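Local coordinates for Tat pathway signal sequence domain protein (Parabacteroides merdae, PDB 4Q9A), which probably hydrolyses ester bonds as a GDSL-like lipase/acylhydrolase of the SGNH hydrolase clan, its natural substrate being unknown, at residues A[95-105]-A[138-149]; A[183-194]-A[217-226]. One frame throughout, in Å; residues are numbered along the deposited sequence.

Contact 1. Residues A[95-105]-A[138-149]; sequences QPDVLSILIGV and LPNTQIVLCEPF
Thr141 fastens the entry of one strand to its neighbour by giving its hydroxyl OG1 to the carbonyl O of Pro96, 2.6 Å away. With OG1 lying beside the backbone N (chi1 -61°), the methyl CG2 is turned the other way and rests 3.6 Å from Leu99 CB, so both branches of the threonine are used. Before it, Leu138 crosses Pro96 at about a right angle, its CD1 3.6 Å from Pro96 CD. Five backbone bonds, the first from Gln142 N to Asp97 O just ahead of strand 98-102, join the parallel strands, with Leu99 and Ile101 each bonded through both N and O. The branched residues suit this extended backbone: Ile101 CD1 meets Ile143 CG2 at 4.1 Å, and Val98 CG1 touches Val144 CG2 on the reverse face. At the exit Leu102 divides its methyls, CD1 lying 3.7 Å from Cys146 CB and CD2 reaching the edge of the Phe149 ring. Gly104 takes a backbone shape that calls for glycine, and a side chain there would run into Pro148. Helix 120-137 packs on the Leu99 and Ile143 face and helix 212-226 on the Val144 face, where Trp222 NE1 bonds Ser100 OG; strand 21-26 flanks 98-102.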
loop_
_atom_site.group_PDB
_atom_site.type_symbol
_atom_site.label_atom_id
_atom_site.label_comp_id
_atom_site.label_asym_id
_atom_site.label_seq_id
_atom_site.Cartn_x
_atom_site.Cartn_y
_atom_site.Cartn_z
ATOM N N GLN A 95 -1.501 -6.010 -24.499
ATOM C CA GLN A 95 -0.188 -6.500 -24.928
ATOM C C GLN A 95 0.761 -6.457 -23.712
ATOM O O GLN A 95 1.782 -5.764 -23.761
ATOM C CB GLN A 95 0.340 -5.696 -26.118
ATOM C CG GLN A 95 -0.294 -6.100 -27.411
ATOM C CD GLN A 95 0.049 -5.116 -28.476
ATOM O OE1 GLN A 95 1.221 -4.935 -28.825
ATOM N NE2 GLN A 95 -0.976 -4.434 -28.989
ATOM N N PRO A 96 0.388 -7.104 -22.573
ATOM C CA PRO A 96 1.222 -6.991 -21.369
ATOM C C PRO A 96 2.608 -7.609 -21.496
ATOM O O PRO A 96 2.775 -8.723 -22.011
ATOM C CB PRO A 96 0.407 -7.726 -20.299
ATOM C CG PRO A 96 -0.472 -8.671 -21.072
ATOM C CD PRO A 96 -0.811 -7.933 -22.313
ATOM N N ASP A 97 3.603 -6.873 -20.999
ATOM C CA ASP A 97 4.989 -7.321 -20.942
ATOM C C ASP A 97 5.130 -8.352 -19.799
ATOM O O ASP A 97 5.890 -9.330 -19.906
ATOM C CB ASP A 97 5.915 -6.106 -20.765
ATOM C CG ASP A 97 5.953 -5.203 -22.000
ATOM O OD1 ASP A 97 6.267 -5.708 -23.096
ATOM O OD2 ASP A 97 5.680 -3.994 -21.865
ATOM N N VAL A 98 4.355 -8.132 -18.721
ATOM C CA VAL A 98 4.288 -8.975 -17.529
ATOM C C VAL A 98 2.811 -9.168 -17.176
ATOM O O VAL A 98 2.099 -8.198 -16.907
ATOM C CB VAL A 98 5.107 -8.387 -16.350
ATOM C CG1 VAL A 98 4.932 -9.212 -15.081
ATOM C CG2 VAL A 98 6.576 -8.286 -16.713
ATOM N N LEU A 99 2.356 -10.414 -17.201
ATOM C CA LEU A 99 0.975 -10.758 -16.886
ATOM C C LEU A 99 0.934 -11.626 -15.622
ATOM O O LEU A 99 1.674 -12.587 -15.512
ATOM C CB LEU A 99 0.321 -11.468 -18.102
ATOM C CG LEU A 99 -1.021 -12.173 -17.893
ATOM C CD1 LEU A 99 -2.164 -11.179 -17.720
ATOM C CD2 LEU A 99 -1.291 -13.111 -19.015
ATOM N N SER A 100 0.073 -11.268 -14.674
ATOM C CA SER A 100 -0.079 -11.966 -13.402
ATOM C C SER A 100 -1.483 -12.557 -13.313
ATOM O O SER A 100 -2.476 -11.866 -13.586
ATOM C CB SER A 100 0.210 -11.035 -12.225
ATOM O OG SER A 100 -0.145 -11.646 -10.997
ATOM N N ILE A 101 -1.558 -13.850 -12.966
ATOM C CA ILE A 101 -2.827 -14.562 -12.877
ATOM C C ILE A 101 -2.968 -15.227 -11.510
ATOM O O ILE A 101 -2.078 -15.963 -11.078
ATOM C CB ILE A 101 -2.989 -15.595 -14.045
ATOM C CG1 ILE A 101 -2.884 -14.893 -15.422
ATOM C CG2 ILE A 101 -4.316 -16.415 -13.913
ATOM C CD1 ILE A 101 -2.437 -15.751 -16.536
ATOM N N LEU A 102 -4.101 -14.965 -10.849
ATOM C CA LEU A 102 -4.485 -15.583 -9.580
ATOM C C LEU A 102 -5.915 -16.059 -9.764
ATOM O O LEU A 102 -6.836 -15.247 -9.786
ATOM C CB LEU A 102 -4.326 -14.624 -8.368
ATOM C CG LEU A 102 -4.884 -15.101 -7.014
ATOM C CD1 LEU A 102 -4.174 -16.373 -6.513
ATOM C CD2 LEU A 102 -4.800 -14.016 -5.973
ATOM N N ILE A 103 -6.088 -17.364 -9.967
ATOM C CA ILE A 103 -7.395 -17.962 -10.204
ATOM C C ILE A 103 -7.397 -19.406 -9.666
ATOM O O ILE A 103 -6.353 -20.087 -9.714
ATOM C CB ILE A 103 -7.767 -17.856 -11.725
ATOM C CG1 ILE A 103 -9.279 -17.851 -11.971
ATOM C CG2 ILE A 103 -7.021 -18.823 -12.631
ATOM C CD1 ILE A 103 -9.938 -16.459 -11.838
ATOM N N GLY A 104 -8.550 -19.833 -9.130
ATOM C CA GLY A 104 -8.701 -21.180 -8.608
ATOM C C GLY A 104 -9.595 -21.364 -7.408
ATOM O O GLY A 104 -10.174 -22.442 -7.240
ATOM N N VAL A 105 -9.689 -20.353 -6.539
ATOM C CA VAL A 105 -10.492 -20.480 -5.325
ATOM C C VAL A 105 -11.990 -20.617 -5.678
ATOM O O VAL A 105 -12.678 -21.440 -5.074
ATOM C CB VAL A 105 -10.209 -19.349 -4.303
ATOM C CG1 VAL A 105 -10.820 -18.010 -4.727
ATOM C CG2 VAL A 105 -10.653 -19.742 -2.897
ATOM N N LEU A 138 0.703 -13.864 -27.268
ATOM C CA LEU A 138 1.710 -12.921 -26.771
ATOM C C LEU A 138 2.973 -13.713 -26.419
ATOM O O LEU A 138 3.200 -14.010 -25.243
ATOM C CB LEU A 138 1.196 -12.133 -25.553
ATOM C CG LEU A 138 -0.011 -11.196 -25.726
ATOM C CD1 LEU A 138 -0.699 -10.940 -24.374
ATOM C CD2 LEU A 138 0.385 -9.873 -26.379
ATOM N N PRO A 139 3.773 -14.140 -27.425
ATOM C CA PRO A 139 4.930 -14.999 -27.135
ATOM C C PRO A 139 6.049 -14.383 -26.288
ATOM O O PRO A 139 6.889 -15.140 -25.803
ATOM C CB PRO A 139 5.447 -15.367 -28.521
ATOM C CG PRO A 139 4.924 -14.353 -29.422
ATOM C CD PRO A 139 3.605 -13.960 -28.882
ATOM N N ASN A 140 6.056 -13.056 -26.070
ATOM C CA ASN A 140 7.091 -12.411 -25.244
ATOM C C ASN A 140 6.602 -12.050 -23.843
ATOM O O ASN A 140 7.365 -11.488 -23.049
ATOM C CB ASN A 140 7.618 -11.152 -25.907
ATOM C CG ASN A 140 8.155 -11.365 -27.291
ATOM O OD1 ASN A 140 7.721 -10.699 -28.234
ATOM N ND2 ASN A 140 9.082 -12.301 -27.442
ATOM N N THR A 141 5.344 -12.353 -23.528
ATOM C CA THR A 141 4.808 -12.044 -22.213
ATOM C C THR A 141 5.408 -12.985 -21.157
ATOM O O THR A 141 5.449 -14.220 -21.340
ATOM C CB THR A 141 3.277 -12.098 -22.223
ATOM O OG1 THR A 141 2.819 -11.105 -23.151
ATOM C CG2 THR A 141 2.667 -11.817 -20.844
ATOM N N GLN A 142 5.867 -12.368 -20.059
ATOM C CA GLN A 142 6.368 -13.037 -18.890
ATOM C C GLN A 142 5.174 -13.257 -17.971
ATOM O O GLN A 142 4.523 -12.289 -17.562
ATOM C CB GLN A 142 7.450 -12.182 -18.234
ATOM C CG GLN A 142 8.709 -12.038 -19.051
ATOM C CD GLN A 142 9.716 -11.183 -18.326
ATOM O OE1 GLN A 142 10.364 -11.608 -17.356
ATOM N NE2 GLN A 142 9.886 -9.962 -18.790
ATOM N N ILE A 143 4.842 -14.534 -17.697
ATOM C CA ILE A 143 3.711 -14.873 -16.838
ATOM C C ILE A 143 4.180 -15.141 -15.380
ATOM O O ILE A 143 5.200 -15.799 -15.131
ATOM C CB ILE A 143 2.875 -16.063 -17.395
ATOM C CG1 ILE A 143 2.520 -15.866 -18.869
ATOM C CG2 ILE A 143 1.610 -16.286 -16.553
ATOM C CD1 ILE A 143 1.929 -17.088 -19.543
ATOM N N VAL A 144 3.393 -14.592 -14.437
ATOM C CA VAL A 144 3.470 -14.731 -12.994
ATOM C C VAL A 144 2.184 -15.445 -12.627
ATOM O O VAL A 144 1.119 -14.831 -12.652
ATOM C CB VAL A 144 3.643 -13.391 -12.213
ATOM C CG1 VAL A 144 3.884 -13.654 -10.741
ATOM C CG2 VAL A 144 4.761 -12.544 -12.779
ATOM N N LEU A 145 2.273 -16.757 -12.373
ATOM C CA LEU A 145 1.136 -17.569 -11.959
ATOM C C LEU A 145 1.165 -17.680 -10.438
ATOM O O LEU A 145 2.184 -18.078 -9.875
ATOM C CB LEU A 145 1.148 -18.942 -12.648
ATOM C CG LEU A 145 -0.145 -19.749 -12.529
ATOM C CD1 LEU A 145 -1.302 -19.093 -13.284
ATOM C CD2 LEU A 145 0.064 -21.162 -12.983
ATOM N N CYS A 146 0.071 -17.268 -9.778
ATOM C CA CYS A 146 -0.064 -17.242 -8.319
ATOM C C CYS A 146 -0.792 -18.478 -7.786
ATOM O O CYS A 146 -1.735 -18.984 -8.422
ATOM C CB CYS A 146 -0.782 -15.970 -7.887
ATOM S SG CYS A 146 0.044 -14.437 -8.379
ATOM N N GLU A 147 -0.374 -18.933 -6.598
ATOM C CA GLU A 147 -0.969 -20.090 -5.934
ATOM C C GLU A 147 -2.332 -19.716 -5.314
ATOM O O GLU A 147 -2.368 -18.832 -4.440
ATOM C CB GLU A 147 -0.017 -20.663 -4.843
ATOM C CG GLU A 147 -0.456 -21.999 -4.264
ATOM C CD GLU A 147 0.427 -22.598 -3.186
ATOM O OE1 GLU A 147 1.022 -21.830 -2.395
ATOM O OE2 GLU A 147 0.497 -23.846 -3.111
ATOM N N PRO A 148 -3.445 -20.406 -5.703
ATOM C CA PRO A 148 -4.735 -20.172 -5.010
ATOM C C PRO A 148 -4.603 -20.644 -3.549
ATOM O O PRO A 148 -3.835 -21.583 -3.289
ATOM C CB PRO A 148 -5.735 -20.989 -5.822
ATOM C CG PRO A 148 -4.928 -22.037 -6.481
ATOM C CD PRO A 148 -3.544 -21.510 -6.679
ATOM N N PHE A 149 -5.258 -19.963 -2.586
ATOM C CA PHE A 149 -5.051 -20.242 -1.161
ATOM C C PHE A 149 -6.295 -20.089 -0.287
ATOM O O PHE A 149 -7.285 -19.490 -0.706
ATOM C CB PHE A 149 -3.984 -19.249 -0.619
ATOM C CG PHE A 149 -4.379 -17.793 -0.814
ATOM C CD1 PHE A 149 -5.160 -17.133 0.130
ATOM C CD2 PHE A 149 -4.039 -17.112 -1.978
ATOM C CE1 PHE A 149 -5.597 -15.822 -0.092
ATOM C CE2 PHE A 149 -4.462 -15.799 -2.191
ATOM C CZ PHE A 149 -5.237 -15.161 -1.244
#

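Contact 2. Residues A[183-194]-A[217-226]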
loop_
_atom_site.group_PDB
_atom_site.type_symbol
_atom_site.label_atom_id
_atom_site.label_comp_id
_atom_site.label_asym_id
_atom_site.label_seq_id
_atom_site.Cartn_x
_atom_site.Cartn_y
_atom_site.Cartn_z
ATOM N N ILE A 183 6.762 -17.833 -13.481
ATOM C CA ILE A 183 7.106 -17.524 -12.091
ATOM C C ILE A 183 5.902 -18.014 -11.258
ATOM O O ILE A 183 4.750 -17.924 -11.723
ATOM C CB ILE A 183 7.470 -16.020 -11.846
ATOM C CG1 ILE A 183 8.711 -15.586 -12.688
ATOM C CG2 ILE A 183 7.601 -15.681 -10.341
ATOM C CD1 ILE A 183 10.047 -15.558 -12.008
ATOM N N PHE A 184 6.179 -18.575 -10.068
ATOM C CA PHE A 184 5.132 -19.088 -9.211
ATOM C C PHE A 184 5.169 -18.403 -7.816
ATOM O O PHE A 184 6.187 -18.446 -7.114
ATOM C CB PHE A 184 5.236 -20.617 -9.124
ATOM C CG PHE A 184 4.060 -21.261 -8.436
ATOM C CD1 PHE A 184 2.802 -21.280 -9.038
ATOM C CD2 PHE A 184 4.199 -21.826 -7.174
ATOM C CE1 PHE A 184 1.702 -21.858 -8.384
ATOM C CE2 PHE A 184 3.103 -22.403 -6.522
ATOM C CZ PHE A 184 1.864 -22.429 -7.138
ATOM N N VAL A 185 4.067 -17.732 -7.438
ATOM C CA VAL A 185 3.997 -17.074 -6.126
ATOM C C VAL A 185 3.288 -18.065 -5.168
ATOM O O VAL A 185 2.111 -18.380 -5.379
ATOM C CB VAL A 185 3.353 -15.651 -6.133
ATOM C CG1 VAL A 185 3.722 -14.903 -4.859
ATOM C CG2 VAL A 185 3.777 -14.837 -7.351
ATOM N N PRO A 186 4.012 -18.639 -4.170
ATOM C CA PRO A 186 3.393 -19.655 -3.296
ATOM C C PRO A 186 2.688 -19.047 -2.083
ATOM O O PRO A 186 3.151 -19.188 -0.938
ATOM C CB PRO A 186 4.585 -20.527 -2.891
ATOM C CG PRO A 186 5.769 -19.600 -2.947
ATOM C CD PRO A 186 5.428 -18.415 -3.800
ATOM N N PHE A 187 1.549 -18.390 -2.340
ATOM C CA PHE A 187 0.761 -17.688 -1.331
ATOM C C PHE A 187 0.394 -18.553 -0.124
ATOM O O PHE A 187 0.476 -18.052 0.991
ATOM C CB PHE A 187 -0.502 -17.093 -1.946
ATOM C CG PHE A 187 -0.297 -15.880 -2.826
ATOM C CD1 PHE A 187 0.646 -14.910 -2.499
ATOM C CD2 PHE A 187 -1.119 -15.651 -3.918
ATOM C CE1 PHE A 187 0.791 -13.760 -3.273
ATOM C CE2 PHE A 187 -0.965 -14.503 -4.700
ATOM C CZ PHE A 187 -0.015 -13.561 -4.368
ATOM N N GLN A 188 0.053 -19.841 -0.322
ATOM C CA GLN A 188 -0.316 -20.741 0.770
ATOM C C GLN A 188 0.801 -20.846 1.822
ATOM O O GLN A 188 0.513 -20.660 3.005
ATOM C CB GLN A 188 -0.726 -22.138 0.248
ATOM C CG GLN A 188 -1.543 -22.989 1.227
ATOM C CD GLN A 188 -2.889 -22.394 1.587
ATOM O OE1 GLN A 188 -3.902 -22.563 0.883
ATOM N NE2 GLN A 188 -2.935 -21.720 2.736
ATOM N N SER A 189 2.065 -21.063 1.394
ATOM C CA SER A 189 3.238 -21.170 2.279
ATOM C C SER A 189 3.377 -19.937 3.156
ATOM O O SER A 189 3.653 -20.063 4.361
ATOM C CB SER A 189 4.505 -21.342 1.458
ATOM O OG SER A 189 4.276 -22.287 0.428
ATOM N N GLY A 190 3.150 -18.762 2.542
ATOM C CA GLY A 190 3.215 -17.477 3.220
ATOM C C GLY A 190 2.147 -17.341 4.269
ATOM O O GLY A 190 2.432 -16.916 5.390
ATOM N N PHE A 191 0.914 -17.731 3.921
ATOM C CA PHE A 191 -0.210 -17.633 4.849
ATOM C C PHE A 191 -0.112 -18.705 5.941
ATOM O O PHE A 191 -0.427 -18.427 7.107
ATOM C CB PHE A 191 -1.552 -17.673 4.107
ATOM C CG PHE A 191 -1.941 -16.321 3.535
ATOM C CD1 PHE A 191 -2.265 -15.254 4.375
ATOM C CD2 PHE A 191 -2.001 -16.118 2.155
ATOM C CE1 PHE A 191 -2.614 -14.006 3.849
ATOM C CE2 PHE A 191 -2.386 -14.878 1.627
ATOM C CZ PHE A 191 -2.682 -13.829 2.482
ATOM N N ASP A 192 0.430 -19.881 5.580
ATOM C CA ASP A 192 0.666 -20.978 6.517
ATOM C C ASP A 192 1.624 -20.511 7.626
ATOM O O ASP A 192 1.482 -20.906 8.787
ATOM C CB ASP A 192 1.229 -22.208 5.775
ATOM C CG ASP A 192 0.223 -23.037 4.976
ATOM O OD1 ASP A 192 -0.968 -22.628 4.892
ATOM O OD2 ASP A 192 0.626 -24.085 4.423
ATOM N N ALA A 193 2.563 -19.616 7.259
ATOM C CA ALA A 193 3.569 -19.027 8.145
ATOM C C ALA A 193 3.006 -17.860 8.971
ATOM O O ALA A 193 3.275 -17.756 10.175
ATOM C CB ALA A 193 4.745 -18.545 7.312
ATOM N N ALA A 194 2.259 -16.959 8.288
ATOM C CA ALA A 194 1.653 -15.754 8.846
ATOM C C ALA A 194 0.719 -16.071 10.042
ATOM O O ALA A 194 0.817 -15.417 11.092
ATOM C CB ALA A 194 0.897 -15.025 7.754
ATOM N N LEU A 217 1.156 -8.662 2.782
ATOM C CA LEU A 217 1.891 -9.939 2.779
ATOM C C LEU A 217 2.012 -10.535 1.362
ATOM O O LEU A 217 3.105 -10.962 0.958
ATOM C CB LEU A 217 1.188 -10.959 3.684
ATOM C CG LEU A 217 1.880 -12.298 3.866
ATOM C CD1 LEU A 217 3.001 -12.182 4.867
ATOM C CD2 LEU A 217 0.908 -13.347 4.332
HETATM N N MSE A 218 0.876 -10.529 0.619
HETATM C CA MSE A 218 0.795 -11.068 -0.725
HETATM C C MSE A 218 1.657 -10.279 -1.670
HETATM O O MSE A 218 2.384 -10.890 -2.470
HETATM C CB MSE A 218 -0.645 -11.087 -1.207
HETATM C CG MSE A 218 -1.458 -12.163 -0.534
HETATM SE SE MSE A 218 -3.292 -11.942 -0.967
HETATM C CE MSE A 218 -3.213 -12.484 -2.834
ATOM N N ALA A 219 1.590 -8.919 -1.553
ATOM C CA ALA A 219 2.379 -7.965 -2.339
ATOM C C ALA A 219 3.877 -8.253 -2.181
ATOM O O ALA A 219 4.589 -8.349 -3.180
ATOM C CB ALA A 219 2.068 -6.536 -1.907
ATOM N N ASN A 220 4.329 -8.455 -0.929
ATOM C CA ASN A 220 5.720 -8.744 -0.588
ATOM C C ASN A 220 6.174 -10.074 -1.193
ATOM O O ASN A 220 7.303 -10.166 -1.687
ATOM C CB ASN A 220 5.902 -8.760 0.932
ATOM C CG ASN A 220 5.648 -7.447 1.643
ATOM O OD1 ASN A 220 5.513 -6.378 1.031
ATOM N ND2 ASN A 220 5.610 -7.498 2.971
HETATM N N MSE A 221 5.286 -11.092 -1.171
HETATM C CA MSE A 221 5.553 -12.421 -1.734
HETATM C C MSE A 221 5.778 -12.336 -3.247
HETATM O O MSE A 221 6.741 -12.895 -3.780
HETATM C CB MSE A 221 4.391 -13.363 -1.436
HETATM C CG MSE A 221 4.266 -13.728 0.029
HETATM SE SE MSE A 221 3.357 -15.430 0.240
HETATM C CE MSE A 221 4.776 -16.562 -0.474
ATOM N N TRP A 222 4.884 -11.608 -3.914
ATOM C CA TRP A 222 4.894 -11.351 -5.337
ATOM C C TRP A 222 6.173 -10.618 -5.731
ATOM O O TRP A 222 6.834 -11.038 -6.682
ATOM C CB TRP A 222 3.655 -10.543 -5.714
ATOM C CG TRP A 222 3.295 -10.587 -7.164
ATOM C CD1 TRP A 222 2.259 -11.274 -7.732
ATOM C CD2 TRP A 222 3.878 -9.795 -8.211
ATOM N NE1 TRP A 222 2.171 -10.976 -9.073
ATOM C CE2 TRP A 222 3.154 -10.070 -9.394
ATOM C CE3 TRP A 222 4.949 -8.877 -8.264
ATOM C CZ2 TRP A 222 3.489 -9.488 -10.620
ATOM C CZ3 TRP A 222 5.265 -8.283 -9.473
ATOM C CH2 TRP A 222 4.549 -8.596 -10.636
HETATM N N MSE A 223 6.561 -9.569 -4.991
HETATM C CA MSE A 223 7.793 -8.849 -5.313
HETATM C C MSE A 223 9.005 -9.777 -5.159
HETATM O O MSE A 223 9.900 -9.749 -5.994
HETATM C CB MSE A 223 7.937 -7.602 -4.445
HETATM C CG MSE A 223 6.903 -6.536 -4.750
HETATM SE SE MSE A 223 6.992 -5.863 -6.564
HETATM C CE MSE A 223 8.478 -4.646 -6.299
ATOM N N GLU A 224 8.981 -10.650 -4.131
ATOM C CA GLU A 224 10.026 -11.627 -3.836
ATOM C C GLU A 224 10.085 -12.741 -4.894
ATOM O O GLU A 224 11.168 -12.994 -5.405
ATOM C CB GLU A 224 9.818 -12.237 -2.450
ATOM C CG GLU A 224 11.095 -12.765 -1.823
ATOM C CD GLU A 224 10.980 -13.019 -0.332
ATOM O OE1 GLU A 224 10.849 -12.036 0.437
ATOM O OE2 GLU A 224 11.031 -14.206 0.067
ATOM N N ALA A 225 8.954 -13.411 -5.209
ATOM C CA ALA A 225 8.920 -14.513 -6.183
ATOM C C ALA A 225 9.415 -14.078 -7.566
ATOM O O ALA A 225 10.129 -14.832 -8.226
ATOM C CB ALA A 225 7.510 -15.090 -6.293
ATOM N N THR A 226 9.053 -12.847 -7.990
ATOM C CA THR A 226 9.423 -12.271 -9.288
ATOM C C THR A 226 10.867 -11.771 -9.299
ATOM O O THR A 226 11.430 -11.588 -10.372
ATOM C CB THR A 226 8.459 -11.149 -9.671
ATOM O OG1 THR A 226 8.472 -10.143 -8.653
ATOM C CG2 THR A 226 7.045 -11.657 -9.920
#
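A bend at the end of the Met218 chain (chi3 71°) folds its methyl CE over one face of the Phe187 ring, 3.9 Å from the ring centroid. Met221 bends likewise, but its SE stays at the edge of that ring, 3.9 Å from Phe187 CD1, while its methyl turns to Pro186. Leu217, with CG anti to the backbone N (chi1 -176°), lays CD2 over one face of Phe191, 3.9 Å from the centroid, and also reaches Ala194 CB. Met218, modelled as selenomethionine, makes its Met-aromatic contact with Phe187, while SE also lies at the edge of Phe191; a long, unbranched methionine chain can reach both. This is one flank of the three-layer alpha/beta/alpha sandwich of SGNH hydrolases: the 217-226 part of helix 212-226 runs nearly antiparallel over edge strand 183-185 and meets helix 187-194 at 134° between their directions. Gly190 suits this meeting, since a side chain would collide with Met221 SE, 3.6 Å from Gly190 CA. Since Val185 CB lies over the rim of the other face of Phe187, an alanine replacing that ring would probably open a gap between Val185 and Met218 and leave the Met218 methyl without its ring face. Val185 sets CG1 against the Met221 backbone and CB, and CG2 between Ala225 CB (3.9 Å) and Trp222 CD1. Small Ala225 also lets Ile183 CG2 approach its CB at 4.1 Å.

Overall arrangement
The contacts follow one another along the chain, contact 1 closing before contact 2 opens, with about 14 Å between their centres. Strands 142-146 of contact 1 and 183-185 of contact 2 are neighbours in the five-stranded parallel sheet, probably joined by the backbone bonds Leu145 N to Ile183 O and Glu147 N to Val185 O, each 2.8 Å. Contact 1 is centred about 7 Å from the centre of the folded chain, contact 2 about 11 Å. Phe149 stacking with Phe191, and Glu147 OE1 accepting a bond from Gln188 N, tie the end of strand 142-146 to helix 187-194, while helix 212-226 packs on both contacts. Core strands, edge strand and helices thus form continuous layers of the alpha/beta/alpha sandwich.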